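Local coordinates for protein HMG-CoA Lyase (Bacillus subtilis subsp. subtilis, PDB 1YDO) that belongs to the HMG-CoA lyase-like family, whose members are built on a TIM barrel, an eight-stranded parallel beta barrel ringed by helices, at residues F101-S105 against E106-R110; I31-I34 against N35-S38. All blocks are in the same frame, centred on the assembly; numbering follows the deposited sequence.

Contact 1. Residues F101-S105 against E106-R110; sequences FMSAS and ETHNR
Ser105 and His108 meet in a local helix cap, at the C-terminal end of strand 97-103 of the TIM barrel. The chain leaves the strand after Ser103, turns through Ala104 and Ser105, and enters the short helix 106-110. That helix folds back over the strand end, with 133° between the two N-to-C directions. Ser105 is the N-cap residue. Its OG accepts from His108 N at 2.9 Å, in a nearly straight bond with an N-H...O angle of 167°. The carbonyl of the same residue starts the helical pattern, since Asn109 N donates to Ser105 O at 3.0 Å. Ser105 thus takes two backbone N-H groups, that of His108 as a cap and that of Asn109 as the first regular helical bond.

His108 points back to the strand end. Its ring carbon CG stands anti to its backbone N (chi1 -178°), which lays the CD2 edge of the imidazole against Ser103. The Ser103 hydroxyl, whose position is less certain, is placed near this edge and close to the ring plane. Next to it, Asn109 CB packs on Ser103 CB at 3.6 Å.

Other parts of the barrel complete the surroundings. Met102 packs its selenium-bearing side chain on helices 117-133 and 156-169. Glu106 hydrogen-bonds to Thr117 and Thr107 to Glu151, so both polar ends are held from outside the turn.

The contact is largely buried, yet mostly polar. Ser105 OG supplies an acceptor for His108 N, which has no preceding turn to serve it, while Ser105 O begins the i to i+4 bonding. This is consistent with setting the start of helix 106-110 relative to the strand.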
loop_
_atom_site.group_PDB
_atom_site.type_symbol
_atom_site.label_atom_id
_atom_site.label_comp_id
_atom_site.label_asym_id
_atom_site.label_seq_id
_atom_site.Cartn_x
_atom_site.Cartn_y
_atom_site.Cartn_z
ATOM N N PHE A 101 18.303 -20.615 -2.366
ATOM C CA PHE A 101 17.603 -19.742 -3.288
ATOM C C PHE A 101 17.986 -19.963 -4.728
ATOM O O PHE A 101 19.046 -20.507 -5.036
ATOM C CB PHE A 101 17.867 -18.275 -2.956
ATOM C CG PHE A 101 19.317 -17.911 -2.931
ATOM C CD1 PHE A 101 20.095 -18.199 -1.814
ATOM C CD2 PHE A 101 19.923 -17.318 -4.034
ATOM C CE1 PHE A 101 21.463 -17.906 -1.792
ATOM C CE2 PHE A 101 21.293 -17.020 -4.026
ATOM C CZ PHE A 101 22.061 -17.316 -2.905
HETATM N N MSE A 102 17.099 -19.526 -5.615
HETATM C CA MSE A 102 17.309 -19.618 -7.051
HETATM C C MSE A 102 16.186 -18.876 -7.739
HETATM O O MSE A 102 15.200 -18.505 -7.113
HETATM C CB MSE A 102 17.321 -21.077 -7.503
HETATM C CG MSE A 102 15.972 -21.754 -7.460
HETATM SE SE MSE A 102 16.053 -23.525 -8.232
HETATM C CE MSE A 102 16.048 -23.019 -10.117
ATOM N N SER A 103 16.337 -18.660 -9.035
ATOM C CA SER A 103 15.317 -17.958 -9.782
ATOM C C SER A 103 14.500 -18.893 -10.672
ATOM O O SER A 103 15.008 -19.897 -11.181
ATOM C CB SER A 103 15.963 -16.863 -10.629
ATOM O OG SER A 103 14.991 -16.175 -11.404
ATOM N N ALA A 104 13.224 -18.559 -10.838
ATOM C CA ALA A 104 12.326 -19.339 -11.682
ATOM C C ALA A 104 12.695 -19.049 -13.136
ATOM O O ALA A 104 12.649 -19.931 -13.995
ATOM C CB ALA A 104 10.885 -18.933 -11.415
ATOM N N SER A 105 13.055 -17.791 -13.390
ATOM C CA SER A 105 13.461 -17.333 -14.714
ATOM C C SER A 105 14.897 -17.767 -14.989
ATOM O O SER A 105 15.792 -17.572 -14.155
ATOM C CB SER A 105 13.368 -15.809 -14.801
ATOM O OG SER A 105 14.397 -15.287 -15.616
ATOM N N GLU A 106 15.124 -18.360 -16.157
ATOM C CA GLU A 106 16.463 -18.815 -16.523
ATOM C C GLU A 106 17.405 -17.617 -16.614
ATOM O O GLU A 106 18.480 -17.612 -16.019
ATOM C CB GLU A 106 16.422 -19.537 -17.875
ATOM C CG GLU A 106 17.663 -20.379 -18.171
ATOM C CD GLU A 106 17.608 -21.744 -17.523
ATOM O OE1 GLU A 106 18.689 -22.357 -17.328
ATOM O OE2 GLU A 106 16.484 -22.216 -17.218
ATOM N N THR A 107 16.980 -16.599 -17.361
ATOM C CA THR A 107 17.783 -15.395 -17.559
ATOM C C THR A 107 18.172 -14.736 -16.242
ATOM O O THR A 107 19.332 -14.384 -16.038
ATOM C CB THR A 107 17.035 -14.372 -18.427
ATOM O OG1 THR A 107 16.550 -15.024 -19.606
ATOM C CG2 THR A 107 17.964 -13.233 -18.833
ATOM N N HIS A 108 17.197 -14.571 -15.352
ATOM C CA HIS A 108 17.449 -13.956 -14.058
ATOM C C HIS A 108 18.416 -14.794 -13.238
ATOM O O HIS A 108 19.335 -14.276 -12.612
ATOM C CB HIS A 108 16.148 -13.791 -13.266
ATOM C CG HIS A 108 16.333 -13.107 -11.944
ATOM N ND1 HIS A 108 16.760 -11.796 -11.838
ATOM C CD2 HIS A 108 16.157 -13.542 -10.680
ATOM C CE1 HIS A 108 16.832 -11.461 -10.568
ATOM N NE2 HIS A 108 16.472 -12.500 -9.839
ATOM N N ASN A 109 18.192 -16.097 -13.240
ATOM C CA ASN A 109 19.036 -17.004 -12.483
ATOM C C ASN A 109 20.470 -16.930 -12.995
ATOM O O ASN A 109 21.408 -16.635 -12.245
ATOM C CB ASN A 109 18.511 -18.435 -12.615
ATOM C CG ASN A 109 18.988 -19.333 -11.500
ATOM O OD1 ASN A 109 19.364 -20.479 -11.734
ATOM N ND2 ASN A 109 18.959 -18.826 -10.274
ATOM N N ARG A 110 20.634 -17.196 -14.284
ATOM C CA ARG A 110 21.957 -17.166 -14.896
ATOM C C ARG A 110 22.629 -15.805 -14.728
ATOM O O ARG A 110 23.856 -15.712 -14.678
ATOM C CB ARG A 110 21.858 -17.535 -16.384
ATOM C CG ARG A 110 23.170 -17.401 -17.156
ATOM C CD ARG A 110 23.322 -18.502 -18.198
ATOM N NE ARG A 110 23.580 -19.805 -17.591
ATOM C CZ ARG A 110 24.644 -20.083 -16.841
ATOM N NH1 ARG A 110 24.803 -21.299 -16.329
ATOM N NH2 ARG A 110 25.553 -19.144 -16.600
#

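Contact 2. Residues I31-I34 against N35-S38; sequences ITWI and NQLS
Trp33 and Leu37, one turn apart in helix 27-38, make the tight part of this contact. Leu37 CD2 lies over the six-membered ring of Trp33, 4.1 Å from its centroid and only 8° off the ring normal: a CH-pi contact. Leu37 CD1 reaches the pyrrole side, 3.9 Å from Trp33 NE1. The indole CG is anti to the backbone N (chi1 -177°), which sends the ring outward from the helix, with one face met by Leu37. Trp33 NE1 donates to the backbone of Ala276 in helix 270-284, a bond that helps fix the ring.

One residue further on, Ser38 bonds back to Ile34. Its OG and its N both donate to Ile34 O, each at 2.9 Å, from opposite faces of the carbonyl plane. Ser38 OG also hydrogen-bonds with Tyr77 OH. Asn35 and Ile31 run side by side, with Asn35 N bonded to Ile31 O at 2.8 Å.

The other side is looser. Thr32 is exposed, and its carbonyl receives only weak bonds from Gln36 N and Gln36 NE2. The Gln36 amide stands at the edge of the Trp33 ring, nearly perpendicular to it (87°).

This is i to i+4 packing on an amphipathic outer helix of a TIM barrel, with Trp33, Ile34 and Leu37 buried against neighbouring structure.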
loop_
_atom_site.group_PDB
_atom_site.type_symbol
_atom_site.label_atom_id
_atom_site.label_comp_id
_atom_site.label_asym_id
_atom_site.label_seq_id
_atom_site.Cartn_x
_atom_site.Cartn_y
_atom_site.Cartn_z
ATOM N N ILE A 31 24.092 -5.940 15.186
ATOM C CA ILE A 31 23.774 -6.747 16.353
ATOM C C ILE A 31 22.783 -6.025 17.251
ATOM O O ILE A 31 21.745 -6.576 17.621
ATOM C CB ILE A 31 25.034 -7.049 17.161
ATOM C CG1 ILE A 31 26.041 -7.762 16.265
ATOM C CG2 ILE A 31 24.686 -7.913 18.373
ATOM C CD1 ILE A 31 27.381 -7.953 16.903
ATOM N N THR A 32 23.101 -4.786 17.595
ATOM C CA THR A 32 22.230 -4.016 18.460
ATOM C C THR A 32 20.800 -3.957 17.926
ATOM O O THR A 32 19.841 -4.011 18.702
ATOM C CB THR A 32 22.737 -2.596 18.606
ATOM O OG1 THR A 32 24.151 -2.607 18.846
ATOM C CG2 THR A 32 22.033 -1.932 19.755
ATOM N N TRP A 33 20.660 -3.850 16.602
ATOM C CA TRP A 33 19.341 -3.770 15.963
ATOM C C TRP A 33 18.620 -5.102 15.910
ATOM O O TRP A 33 17.398 -5.164 16.080
ATOM C CB TRP A 33 19.463 -3.226 14.543
ATOM C CG TRP A 33 18.162 -3.054 13.859
ATOM C CD1 TRP A 33 17.084 -2.369 14.315
ATOM C CD2 TRP A 33 17.823 -3.521 12.555
ATOM N NE1 TRP A 33 16.085 -2.374 13.368
ATOM C CE2 TRP A 33 16.514 -3.080 12.283
ATOM C CE3 TRP A 33 18.499 -4.273 11.590
ATOM C CZ2 TRP A 33 15.872 -3.360 11.081
ATOM C CZ3 TRP A 33 17.856 -4.550 10.386
ATOM C CH2 TRP A 33 16.556 -4.098 10.148
ATOM N N ILE A 34 19.384 -6.161 15.648
ATOM C CA ILE A 34 18.832 -7.507 15.571
ATOM C C ILE A 34 18.401 -7.947 16.959
ATOM O O ILE A 34 17.493 -8.767 17.103
ATOM C CB ILE A 34 19.869 -8.500 15.008
ATOM C CG1 ILE A 34 20.228 -8.106 13.568
ATOM C CG2 ILE A 34 19.314 -9.920 15.030
ATOM C CD1 ILE A 34 21.176 -9.066 12.870
ATOM N N ASN A 35 19.052 -7.390 17.979
ATOM C CA ASN A 35 18.706 -7.711 19.352
ATOM C C ASN A 35 17.309 -7.194 19.629
ATOM O O ASN A 35 16.465 -7.910 20.158
ATOM C CB ASN A 35 19.710 -7.084 20.309
ATOM C CG ASN A 35 20.993 -7.877 20.389
ATOM O OD1 ASN A 35 21.976 -7.412 20.965
ATOM N ND2 ASN A 35 20.992 -9.091 19.822
ATOM N N GLN A 36 17.073 -5.946 19.253
ATOM C CA GLN A 36 15.765 -5.347 19.431
ATOM C C GLN A 36 14.741 -6.265 18.761
ATOM O O GLN A 36 13.764 -6.703 19.373
ATOM C CB GLN A 36 15.737 -3.971 18.775
ATOM C CG GLN A 36 16.856 -3.054 19.236
ATOM C CD GLN A 36 16.825 -1.704 18.540
ATOM O OE1 GLN A 36 15.752 -1.137 18.304
ATOM N NE2 GLN A 36 18.002 -1.170 18.227
ATOM N N LEU A 37 14.981 -6.566 17.494
ATOM C CA LEU A 37 14.087 -7.429 16.752
ATOM C C LEU A 37 13.779 -8.728 17.488
ATOM O O LEU A 37 12.616 -9.082 17.647
ATOM C CB LEU A 37 14.685 -7.722 15.386
ATOM C CG LEU A 37 14.244 -6.823 14.237
ATOM C CD1 LEU A 37 14.037 -5.389 14.678
ATOM C CD2 LEU A 37 15.289 -6.920 13.168
ATOM N N SER A 38 14.819 -9.432 17.942
ATOM C CA SER A 38 14.657 -10.695 18.670
ATOM C C SER A 38 13.604 -10.584 19.760
ATOM O O SER A 38 12.764 -11.466 19.909
ATOM C CB SER A 38 15.976 -11.120 19.313
ATOM O OG SER A 38 16.992 -11.319 18.344
#

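Contact 2 comes first in the chain, and the two contacts lie on opposite sides of the chain's centre. Their centres are 32 Å apart and their nearest atoms about 17 Å, so they do not touch. Both belong to the same barrel. Helix 27-38 links strands 8-11 and 44-49, whereas 101-110 spans the end of strand 97-103 and the helix that follows it. Strand 76-80 runs between 97-103 and 44-49 in the sheet, and its Tyr77 hydrogen-bonds to Ser38 of contact 2. In TIM barrels generally the active site lies at the C-terminal strand ends, the end where contact 1 sits; contact 2 belongs to the helical layer outside.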